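Local coordinates for protein pseudouridine synthase (Pyrococcus abyssi, PDB 2AUS) that probably converts uridine to pseudouridine in RNA, as an archaeal Cbf5 enzyme of the TruB family of pseudouridine synthases, at residues 38-43 / 225-230; 130-135 / 185-190; 221-226 / 233-238. All blocks are in the same frame, centred on the assembly; numbering follows the deposited sequence.

Contact 1: 38-43 / 225-230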
loop_
_atom_site.group_PDB
_atom_site.type_symbol
_atom_site.label_atom_id
_atom_site.label_comp_id
_atom_site.label_asym_id
_atom_site.label_seq_id
_atom_site.Cartn_x
_atom_site.Cartn_y
_atom_site.Cartn_z
ATOM N N ARG A 38 7.210 -10.257 -34.603
ATOM C CA ARG A 38 7.087 -11.579 -34.021
ATOM C C ARG A 38 5.672 -11.864 -33.535
ATOM O O ARG A 38 5.009 -10.986 -32.990
ATOM C CB ARG A 38 8.096 -11.742 -32.876
ATOM C CG ARG A 38 9.545 -11.737 -33.374
ATOM C CD ARG A 38 10.542 -12.334 -32.373
ATOM N NE ARG A 38 10.948 -11.356 -31.382
ATOM C CZ ARG A 38 12.191 -10.898 -31.218
ATOM N NH1 ARG A 38 13.187 -11.328 -31.976
ATOM N NH2 ARG A 38 12.425 -9.975 -30.300
ATOM N N PRO A 39 5.178 -13.095 -33.759
ATOM C CA PRO A 39 3.825 -13.461 -33.312
ATOM C C PRO A 39 3.731 -13.058 -31.840
ATOM O O PRO A 39 4.688 -13.254 -31.088
ATOM C CB PRO A 39 3.797 -14.975 -33.508
ATOM C CG PRO A 39 4.703 -15.176 -34.692
ATOM C CD PRO A 39 5.855 -14.234 -34.406
ATOM N N ILE A 40 2.587 -12.514 -31.431
ATOM C CA ILE A 40 2.413 -12.020 -30.068
ATOM C C ILE A 40 2.998 -12.852 -28.926
ATOM O O ILE A 40 3.640 -12.300 -28.032
ATOM C CB ILE A 40 0.921 -11.705 -29.763
ATOM C CG1 ILE A 40 0.823 -10.959 -28.424
ATOM C CG2 ILE A 40 0.099 -12.980 -29.732
ATOM C CD1 ILE A 40 1.667 -9.695 -28.369
ATOM N N GLU A 41 2.788 -14.163 -28.940
ATOM C CA GLU A 41 3.343 -15.015 -27.887
ATOM C C GLU A 41 4.868 -14.933 -27.878
ATOM O O GLU A 41 5.481 -14.762 -26.828
ATOM C CB GLU A 41 2.934 -16.474 -28.093
ATOM C CG GLU A 41 1.489 -16.783 -27.795
ATOM C CD GLU A 41 1.131 -16.533 -26.347
ATOM O OE1 GLU A 41 2.026 -16.654 -25.480
ATOM O OE2 GLU A 41 -0.053 -16.232 -26.076
ATOM N N LEU A 42 5.474 -15.073 -29.051
ATOM C CA LEU A 42 6.927 -15.005 -29.163
ATOM C C LEU A 42 7.430 -13.636 -28.747
ATOM O O LEU A 42 8.466 -13.516 -28.099
ATOM C CB LEU A 42 7.379 -15.288 -30.599
ATOM C CG LEU A 42 7.588 -16.750 -30.980
ATOM C CD1 LEU A 42 8.128 -16.823 -32.411
ATOM C CD2 LEU A 42 8.579 -17.397 -30.008
ATOM N N HIS A 43 6.688 -12.605 -29.135
ATOM C CA HIS A 43 7.026 -11.227 -28.806
ATOM C C HIS A 43 7.165 -11.077 -27.290
ATOM O O HIS A 43 8.088 -10.431 -26.790
ATOM C CB HIS A 43 5.919 -10.302 -29.318
ATOM C CG HIS A 43 6.150 -8.854 -29.024
ATOM N ND1 HIS A 43 7.159 -8.126 -29.616
ATOM C CD2 HIS A 43 5.484 -7.992 -28.221
ATOM C CE1 HIS A 43 7.103 -6.876 -29.195
ATOM N NE2 HIS A 43 6.095 -6.767 -28.349
ATOM N N HIS A 225 -5.855 -7.648 -20.593
ATOM C CA HIS A 225 -7.288 -7.936 -20.617
ATOM C C HIS A 225 -7.822 -7.767 -22.037
ATOM O O HIS A 225 -8.563 -8.612 -22.530
ATOM C CB HIS A 225 -8.044 -6.993 -19.673
ATOM C CG HIS A 225 -8.228 -7.538 -18.291
ATOM N ND1 HIS A 225 -9.353 -8.239 -17.911
ATOM C CD2 HIS A 225 -7.423 -7.505 -17.202
ATOM C CE1 HIS A 225 -9.236 -8.613 -16.648
ATOM N NE2 HIS A 225 -8.073 -8.180 -16.195
ATOM N N PHE A 226 -7.441 -6.677 -22.695
ATOM C CA PHE A 226 -7.896 -6.422 -24.059
ATOM C C PHE A 226 -7.447 -7.549 -24.985
ATOM O O PHE A 226 -8.127 -7.881 -25.955
ATOM C CB PHE A 226 -7.339 -5.088 -24.565
ATOM C CG PHE A 226 -7.817 -3.886 -23.788
ATOM C CD1 PHE A 226 -7.162 -2.666 -23.909
ATOM C CD2 PHE A 226 -8.925 -3.972 -22.946
ATOM C CE1 PHE A 226 -7.603 -1.547 -23.204
ATOM C CE2 PHE A 226 -9.375 -2.857 -22.236
ATOM C CZ PHE A 226 -8.713 -1.645 -22.365
ATOM N N TRP A 227 -6.294 -8.129 -24.683
ATOM C CA TRP A 227 -5.766 -9.220 -25.484
ATOM C C TRP A 227 -6.473 -10.535 -25.174
ATOM O O TRP A 227 -7.079 -11.135 -26.048
ATOM C CB TRP A 227 -4.256 -9.368 -25.244
ATOM C CG TRP A 227 -3.631 -10.508 -25.978
ATOM C CD1 TRP A 227 -3.929 -10.928 -27.242
ATOM C CD2 TRP A 227 -2.576 -11.358 -25.509
ATOM N NE1 TRP A 227 -3.128 -11.984 -27.590
ATOM C CE2 TRP A 227 -2.288 -12.271 -26.549
ATOM C CE3 TRP A 227 -1.843 -11.434 -24.318
ATOM C CZ2 TRP A 227 -1.299 -13.256 -26.429
ATOM C CZ3 TRP A 227 -0.856 -12.413 -24.199
ATOM C CH2 TRP A 227 -0.596 -13.311 -25.252
ATOM N N LYS A 228 -6.409 -10.963 -23.920
ATOM C CA LYS A 228 -7.011 -12.220 -23.502
ATOM C C LYS A 228 -8.536 -12.302 -23.480
ATOM O O LYS A 228 -9.096 -13.374 -23.701
ATOM C CB LYS A 228 -6.459 -12.619 -22.134
ATOM C CG LYS A 228 -5.007 -13.051 -22.176
ATOM C CD LYS A 228 -4.824 -14.224 -23.138
ATOM C CE LYS A 228 -3.370 -14.664 -23.212
ATOM N NZ LYS A 228 -3.182 -15.734 -24.231
ATOM N N GLU A 229 -9.213 -11.189 -23.218
ATOM C CA GLU A 229 -10.670 -11.211 -23.175
ATOM C C GLU A 229 -11.299 -10.712 -24.465
ATOM O O GLU A 229 -12.231 -11.316 -24.978
ATOM C CB GLU A 229 -11.199 -10.348 -22.029
ATOM C CG GLU A 229 -10.688 -10.694 -20.655
ATOM C CD GLU A 229 -11.257 -9.769 -19.587
ATOM O OE1 GLU A 229 -11.169 -8.527 -19.758
ATOM O OE2 GLU A 229 -11.798 -10.285 -18.582
ATOM N N ASP A 230 -10.789 -9.602 -24.981
ATOM C CA ASP A 230 -11.336 -9.005 -26.191
ATOM C C ASP A 230 -10.630 -9.396 -27.490
ATOM O O ASP A 230 -11.065 -9.007 -28.573
ATOM C CB ASP A 230 -11.351 -7.483 -26.032
ATOM C CG ASP A 230 -12.054 -7.042 -24.754
ATOM O OD1 ASP A 230 -13.203 -7.478 -24.535
ATOM O OD2 ASP A 230 -11.463 -6.271 -23.965
#
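The W227 indole is met on one face by I40, at its edge by E41, and on the opposite face by CE of its neighbour K228, which lies near the rim. The contact is a CH-pi packing of helix 40-45 against helix 217-228, towards its C-terminal part, and joins the DKCLD region to the TruB C-terminal region at the surface. I40 CG1 stands 4.1 Å from the centroid of the six-membered ring of W227, 28° off the normal, while I40 CG2 reaches W227 CZ2 at 3.6 Å. With CG1 trans to the backbone N (chi1 -170°), I40 sets that methylene over the six-membered ring while CG2 comes in beyond its rim, at CZ2; the side chains pass one another pointing opposite ways. I236 and E233 also touch both I40 and W227, joining the pair to the start of helix 234-239. E41 crosses the indole at about a right angle, its carboxylate plane turned 36° from the ring. Its chain bends at chi2, and K228 bends likewise, leading to a long salt bridge of 3.7 Å between E41 OE2 and K228 NZ. That same oxygen lies near the indole plane, with E41 OE2 3.1 Å from W227 CH2.

Contact 2: 130-135 / 185-190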
loop_
_atom_site.group_PDB
_atom_site.type_symbol
_atom_site.label_atom_id
_atom_site.label_comp_id
_atom_site.label_asym_id
_atom_site.label_seq_id
_atom_site.Cartn_x
_atom_site.Cartn_y
_atom_site.Cartn_z
ATOM N N LYS A 130 27.480 22.946 -10.265
ATOM C CA LYS A 130 28.050 23.013 -11.600
ATOM C C LYS A 130 29.411 22.326 -11.544
ATOM O O LYS A 130 29.869 21.747 -12.524
ATOM C CB LYS A 130 28.210 24.473 -12.036
ATOM C CG LYS A 130 28.597 24.652 -13.496
ATOM C CD LYS A 130 27.507 24.125 -14.421
ATOM C CE LYS A 130 27.879 24.298 -15.891
ATOM N NZ LYS A 130 26.834 23.738 -16.797
ATOM N N GLU A 131 30.039 22.374 -10.374
ATOM C CA GLU A 131 31.349 21.770 -10.179
ATOM C C GLU A 131 31.277 20.266 -9.921
ATOM O O GLU A 131 32.300 19.584 -9.950
ATOM C CB GLU A 131 32.072 22.443 -9.008
ATOM C CG GLU A 131 31.557 22.013 -7.639
ATOM C CD GLU A 131 32.244 22.725 -6.489
ATOM O OE1 GLU A 131 32.176 23.973 -6.432
ATOM O OE2 GLU A 131 32.851 22.032 -5.644
ATOM N N PHE A 132 30.082 19.747 -9.646
ATOM C CA PHE A 132 29.943 18.316 -9.399
ATOM C C PHE A 132 29.808 17.517 -10.682
ATOM O O PHE A 132 29.764 16.287 -10.654
ATOM C CB PHE A 132 28.762 18.022 -8.475
ATOM C CG PHE A 132 29.137 18.000 -7.027
ATOM C CD1 PHE A 132 29.222 19.181 -6.299
ATOM C CD2 PHE A 132 29.465 16.803 -6.405
ATOM C CE1 PHE A 132 29.633 19.170 -4.969
ATOM C CE2 PHE A 132 29.878 16.779 -5.078
ATOM C CZ PHE A 132 29.963 17.966 -4.356
ATOM N N GLU A 133 29.736 18.218 -11.805
ATOM C CA GLU A 133 29.648 17.553 -13.094
ATOM C C GLU A 133 31.043 17.019 -13.396
ATOM O O GLU A 133 32.027 17.752 -13.321
ATOM C CB GLU A 133 29.206 18.538 -14.174
ATOM C CG GLU A 133 27.759 18.974 -14.042
ATOM C CD GLU A 133 27.420 20.144 -14.937
ATOM O OE1 GLU A 133 27.980 21.237 -14.711
ATOM O OE2 GLU A 133 26.602 19.971 -15.867
ATOM N N GLY A 134 31.119 15.735 -13.719
ATOM C CA GLY A 134 32.399 15.117 -14.002
ATOM C C GLY A 134 32.660 14.023 -12.987
ATOM O O GLY A 134 31.723 13.487 -12.395
ATOM N N GLU A 135 33.929 13.695 -12.772
ATOM C CA GLU A 135 34.290 12.655 -11.821
ATOM C C GLU A 135 33.910 13.001 -10.388
ATOM O O GLU A 135 34.089 14.131 -9.937
ATOM C CB GLU A 135 35.797 12.385 -11.865
ATOM C CG GLU A 135 36.318 11.830 -13.182
ATOM C CD GLU A 135 35.669 10.512 -13.563
ATOM O OE1 GLU A 135 35.523 9.641 -12.675
ATOM O OE2 GLU A 135 35.322 10.341 -14.754
ATOM N N HIS A 185 24.400 13.954 -0.925
ATOM C CA HIS A 185 25.060 14.110 0.365
ATOM C C HIS A 185 26.339 14.938 0.193
ATOM O O HIS A 185 26.612 15.843 0.978
ATOM C CB HIS A 185 25.393 12.731 0.944
ATOM C CG HIS A 185 26.077 12.778 2.276
ATOM N ND1 HIS A 185 25.447 13.211 3.422
ATOM C CD2 HIS A 185 27.336 12.434 2.645
ATOM C CE1 HIS A 185 26.286 13.133 4.441
ATOM N NE2 HIS A 185 27.439 12.665 3.996
ATOM N N HIS A 186 27.111 14.637 -0.849
ATOM C CA HIS A 186 28.352 15.361 -1.104
ATOM C C HIS A 186 28.104 16.810 -1.497
ATOM O O HIS A 186 28.916 17.684 -1.199
ATOM C CB HIS A 186 29.168 14.655 -2.191
ATOM C CG HIS A 186 29.761 13.355 -1.740
ATOM N ND1 HIS A 186 30.769 12.715 -2.429
ATOM C CD2 HIS A 186 29.497 12.585 -0.658
ATOM C CE1 HIS A 186 31.102 11.608 -1.788
ATOM N NE2 HIS A 186 30.345 11.506 -0.710
ATOM N N ILE A 187 26.988 17.059 -2.177
ATOM C CA ILE A 187 26.637 18.411 -2.586
ATOM C C ILE A 187 26.278 19.192 -1.331
ATOM O O ILE A 187 26.570 20.384 -1.221
ATOM C CB ILE A 187 25.432 18.413 -3.567
ATOM C CG1 ILE A 187 25.883 17.909 -4.944
ATOM C CG2 ILE A 187 24.830 19.806 -3.659
ATOM C CD1 ILE A 187 24.744 17.713 -5.942
ATOM N N GLY A 188 25.649 18.509 -0.380
ATOM C CA GLY A 188 25.275 19.152 0.865
ATOM C C GLY A 188 26.511 19.509 1.671
ATOM O O GLY A 188 26.545 20.541 2.344
ATOM N N LEU A 189 27.529 18.653 1.602
ATOM C CA LEU A 189 28.781 18.886 2.323
ATOM C C LEU A 189 29.509 20.069 1.713
ATOM O O LEU A 189 30.073 20.893 2.425
ATOM C CB LEU A 189 29.682 17.648 2.270
ATOM C CG LEU A 189 29.302 16.468 3.172
ATOM C CD1 LEU A 189 30.264 15.314 2.931
ATOM C CD2 LEU A 189 29.336 16.899 4.634
ATOM N N ALA A 190 29.480 20.149 0.387
ATOM C CA ALA A 190 30.134 21.233 -0.335
ATOM C C ALA A 190 29.470 22.574 -0.030
ATOM O O ALA A 190 30.140 23.604 0.032
ATOM C CB ALA A 190 30.096 20.958 -1.832
#
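F132 reaches across from the loop behind helix 122-131 and lays one ring face squarely on I187. I187 CG1 sits over the middle of the F132 ring, 3.7 Å from the centroid and only 8° off the normal, a CH-pi contact with hardly any offset. The I187 side chain holds CG1 beside its own backbone N (chi1 -74°), which presents this methylene to the ring. A190 comes at the ring from its edge: A190 CB lies near the plane, 3.6 Å from F132 CE1. H186 runs at about a right angle to the phenylalanine, and contact is through its root, H186 CB being 3.7 Å from F132 CE2, while the imidazole turns off from the ring. F132 CZ also approaches the backbone at H186 O, 3.3 Å away, an oxygen that already accepts the helical bond from A190 N. In the fold, this packs helix 180-191 beside the turn from helix 122-131 into edge strand 134-137 of the antiparallel sheet, where G134 pairs with V155 of strand 152-164. An alanine in place of F132 would leave I187 CG1 without its ring and is likely to open a gap between the turn and helix 180-191. I187 and A190 also touch M129 and V128 of helix 122-131, respectively, and I158 packs against F132 from the sheet. On the loop itself, E133 OE1 forms a salt bridge with K130 NZ at 3.5 Å, and E133 OE2 accepts from the I158 amide.

Contact 3: 221-226 / 233-238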
loop_
_atom_site.group_PDB
_atom_site.type_symbol
_atom_site.label_atom_id
_atom_site.label_comp_id
_atom_site.label_asym_id
_atom_site.label_seq_id
_atom_site.Cartn_x
_atom_site.Cartn_y
_atom_site.Cartn_z
ATOM N N VAL A 221 -2.145 -4.450 -16.954
ATOM C CA VAL A 221 -3.321 -5.217 -16.567
ATOM C C VAL A 221 -4.413 -5.029 -17.612
ATOM O O VAL A 221 -4.989 -5.998 -18.097
ATOM C CB VAL A 221 -3.862 -4.772 -15.195
ATOM C CG1 VAL A 221 -5.227 -5.416 -14.937
ATOM C CG2 VAL A 221 -2.870 -5.160 -14.096
ATOM N N ASP A 222 -4.672 -3.782 -17.985
ATOM C CA ASP A 222 -5.719 -3.504 -18.960
ATOM C C ASP A 222 -5.429 -4.015 -20.365
ATOM O O ASP A 222 -6.322 -4.538 -21.034
ATOM C CB ASP A 222 -6.008 -2.004 -19.001
ATOM C CG ASP A 222 -6.449 -1.466 -17.654
ATOM O OD1 ASP A 222 -6.774 -2.284 -16.762
ATOM O OD2 ASP A 222 -6.479 -0.228 -17.484
ATOM N N TYR A 223 -4.192 -3.866 -20.822
ATOM C CA TYR A 223 -3.829 -4.326 -22.158
ATOM C C TYR A 223 -3.866 -5.850 -22.247
ATOM O O TYR A 223 -4.220 -6.419 -23.282
ATOM C CB TYR A 223 -2.436 -3.821 -22.517
ATOM C CG TYR A 223 -2.320 -2.319 -22.576
ATOM C CD1 TYR A 223 -1.072 -1.705 -22.533
ATOM C CD2 TYR A 223 -3.451 -1.506 -22.720
ATOM C CE1 TYR A 223 -0.942 -0.326 -22.634
ATOM C CE2 TYR A 223 -3.333 -0.121 -22.827
ATOM C CZ TYR A 223 -2.070 0.461 -22.782
ATOM O OH TYR A 223 -1.929 1.827 -22.872
ATOM N N TYR A 224 -3.503 -6.509 -21.156
ATOM C CA TYR A 224 -3.514 -7.959 -21.132
ATOM C C TYR A 224 -4.963 -8.420 -21.214
ATOM O O TYR A 224 -5.262 -9.439 -21.837
ATOM C CB TYR A 224 -2.856 -8.469 -19.855
ATOM C CG TYR A 224 -2.556 -9.945 -19.887
ATOM C CD1 TYR A 224 -3.324 -10.846 -19.150
ATOM C CD2 TYR A 224 -1.506 -10.442 -20.656
ATOM C CE1 TYR A 224 -3.054 -12.208 -19.174
ATOM C CE2 TYR A 224 -1.225 -11.803 -20.687
ATOM C CZ TYR A 224 -2.004 -12.681 -19.944
ATOM O OH TYR A 224 -1.732 -14.028 -19.971
ATOM N N HIS A 225 -5.855 -7.648 -20.593
ATOM C CA HIS A 225 -7.288 -7.936 -20.617
ATOM C C HIS A 225 -7.822 -7.767 -22.037
ATOM O O HIS A 225 -8.563 -8.612 -22.530
ATOM C CB HIS A 225 -8.044 -6.993 -19.673
ATOM C CG HIS A 225 -8.228 -7.538 -18.291
ATOM N ND1 HIS A 225 -9.353 -8.239 -17.911
ATOM C CD2 HIS A 225 -7.423 -7.505 -17.202
ATOM C CE1 HIS A 225 -9.236 -8.613 -16.648
ATOM N NE2 HIS A 225 -8.073 -8.180 -16.195
ATOM N N PHE A 226 -7.441 -6.677 -22.695
ATOM C CA PHE A 226 -7.896 -6.422 -24.059
ATOM C C PHE A 226 -7.447 -7.549 -24.985
ATOM O O PHE A 226 -8.127 -7.881 -25.955
ATOM C CB PHE A 226 -7.339 -5.088 -24.565
ATOM C CG PHE A 226 -7.817 -3.886 -23.788
ATOM C CD1 PHE A 226 -7.162 -2.666 -23.909
ATOM C CD2 PHE A 226 -8.925 -3.972 -22.946
ATOM C CE1 PHE A 226 -7.603 -1.547 -23.204
ATOM C CE2 PHE A 226 -9.375 -2.857 -22.236
ATOM C CZ PHE A 226 -8.713 -1.645 -22.365
ATOM N N GLU A 233 -4.605 -7.692 -29.544
ATOM C CA GLU A 233 -3.202 -7.756 -29.137
ATOM C C GLU A 233 -2.418 -6.471 -29.364
ATOM O O GLU A 233 -1.299 -6.337 -28.877
ATOM C CB GLU A 233 -2.493 -8.895 -29.872
ATOM C CG GLU A 233 -2.514 -8.749 -31.384
ATOM C CD GLU A 233 -1.433 -9.574 -32.063
ATOM O OE1 GLU A 233 -0.391 -8.993 -32.447
ATOM O OE2 GLU A 233 -1.624 -10.801 -32.200
ATOM N N GLU A 234 -3.009 -5.535 -30.096
ATOM C CA GLU A 234 -2.358 -4.272 -30.419
ATOM C C GLU A 234 -1.724 -3.539 -29.237
ATOM O O GLU A 234 -0.561 -3.129 -29.293
ATOM C CB GLU A 234 -3.357 -3.331 -31.084
ATOM C CG GLU A 234 -2.738 -2.052 -31.603
ATOM C CD GLU A 234 -3.784 -1.005 -31.948
ATOM O OE1 GLU A 234 -4.854 -1.384 -32.467
ATOM O OE2 GLU A 234 -3.531 0.198 -31.711
ATOM N N TYR A 235 -2.491 -3.367 -28.170
ATOM C CA TYR A 235 -1.994 -2.639 -27.013
ATOM C C TYR A 235 -0.934 -3.379 -26.208
ATOM O O TYR A 235 0.084 -2.793 -25.856
ATOM C CB TYR A 235 -3.183 -2.214 -26.149
ATOM C CG TYR A 235 -4.166 -1.422 -26.988
ATOM C CD1 TYR A 235 -3.846 -0.139 -27.433
ATOM C CD2 TYR A 235 -5.348 -2.006 -27.455
ATOM C CE1 TYR A 235 -4.669 0.539 -28.330
ATOM C CE2 TYR A 235 -6.177 -1.337 -28.354
ATOM C CZ TYR A 235 -5.828 -0.067 -28.787
ATOM O OH TYR A 235 -6.621 0.593 -29.694
ATOM N N ILE A 236 -1.151 -4.658 -25.920
ATOM C CA ILE A 236 -0.150 -5.402 -25.164
ATOM C C ILE A 236 1.131 -5.424 -25.999
ATOM O O ILE A 236 2.227 -5.269 -25.466
ATOM C CB ILE A 236 -0.614 -6.851 -24.850
ATOM C CG1 ILE A 236 0.317 -7.478 -23.806
ATOM C CG2 ILE A 236 -0.605 -7.705 -26.115
ATOM C CD1 ILE A 236 0.391 -6.697 -22.499
ATOM N N ARG A 237 0.989 -5.580 -27.314
ATOM C CA ARG A 237 2.146 -5.604 -28.203
ATOM C C ARG A 237 2.955 -4.319 -28.078
ATOM O O ARG A 237 4.183 -4.357 -27.946
ATOM C CB ARG A 237 1.720 -5.785 -29.658
ATOM C CG ARG A 237 2.893 -5.727 -30.629
ATOM C CD ARG A 237 2.477 -5.980 -32.066
ATOM N NE ARG A 237 2.091 -7.368 -32.307
ATOM C CZ ARG A 237 2.949 -8.375 -32.432
ATOM N NH1 ARG A 237 4.257 -8.149 -32.334
ATOM N NH2 ARG A 237 2.502 -9.600 -32.675
ATOM N N LYS A 238 2.269 -3.181 -28.120
ATOM C CA LYS A 238 2.942 -1.895 -28.002
ATOM C C LYS A 238 3.498 -1.650 -26.601
ATOM O O LYS A 238 4.431 -0.877 -26.427
ATOM C CB LYS A 238 1.987 -0.760 -28.375
ATOM C CG LYS A 238 1.562 -0.782 -29.830
ATOM C CD LYS A 238 0.603 0.351 -30.144
ATOM C CE LYS A 238 0.028 0.199 -31.537
ATOM N NZ LYS A 238 -1.035 1.204 -31.774
HETATM O O HOH W 1 -3.963 -5.615 -25.931
#
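A single water bridges the backbones of Y223 and I236: it donates to Y223 O at 2.8 Å and accepts from I236 N at 3.0 Å. It thereby gives an amide in the first turn of helix 234-239 an acceptor, and ties that turn to the side of helix 217-228. A short loop joins the two helices; the axes of segments 221-226 and 234-238 come within 7.9 Å, their N-to-C directions 137° apart. Beside the water the packing is aromatic and aliphatic. Y235 CB stands over one face of the Y223 ring, 3.8 Å from its centroid and offset toward the rim, a CH-pi contact. The two tyrosine side chains cross at about a right angle, yet their ring planes differ by 34°, an oblique pair. With CG beside the backbone N (chi1 -55°), the Y235 ring is turned so that Y235 CD2 comes to 4.0 Å from F226 CD1. On the other flank I236 CD1 packs on Y223 CB and approaches the Y224 amide. Within segment 233-238, R237 grips E233 side-on, NE and NH2 both bonding to E233 OE1, which lies in the guanidinium plane; these bonds probably fix the guanidinium against rotation. R237 NH2 also bonds to R38 O. Outside the pair, D222 forms salt bridges with basic side chains of another protein's chain, and Y235 packs on an apolar one. Helix 40-45 lies against the second helix, where I40 also reaches R237, and L70 meets both Y224 and I236.

How the contacts relate
Contacts 1 and 3 form one neighbourhood, their centres about 7 Å apart: both use helix 217-228 and share H225 and F226, and R237 of contact 3 also probably bonds to H43 of contact 1. Helices 40-45, 217-228 and 234-239 thus gather into one three-helix group, bringing the DKCLD region onto the TruB C-terminal region. Contact 2 belongs to the other end of the chain's fold, its centre about 47 Å from that of contact 1 and 44 Å from that of contact 3, among the helices beside the six-stranded antiparallel sheet. Along the chain it is nested within the loop closed by contact 1 and finishes before contact 3 begins.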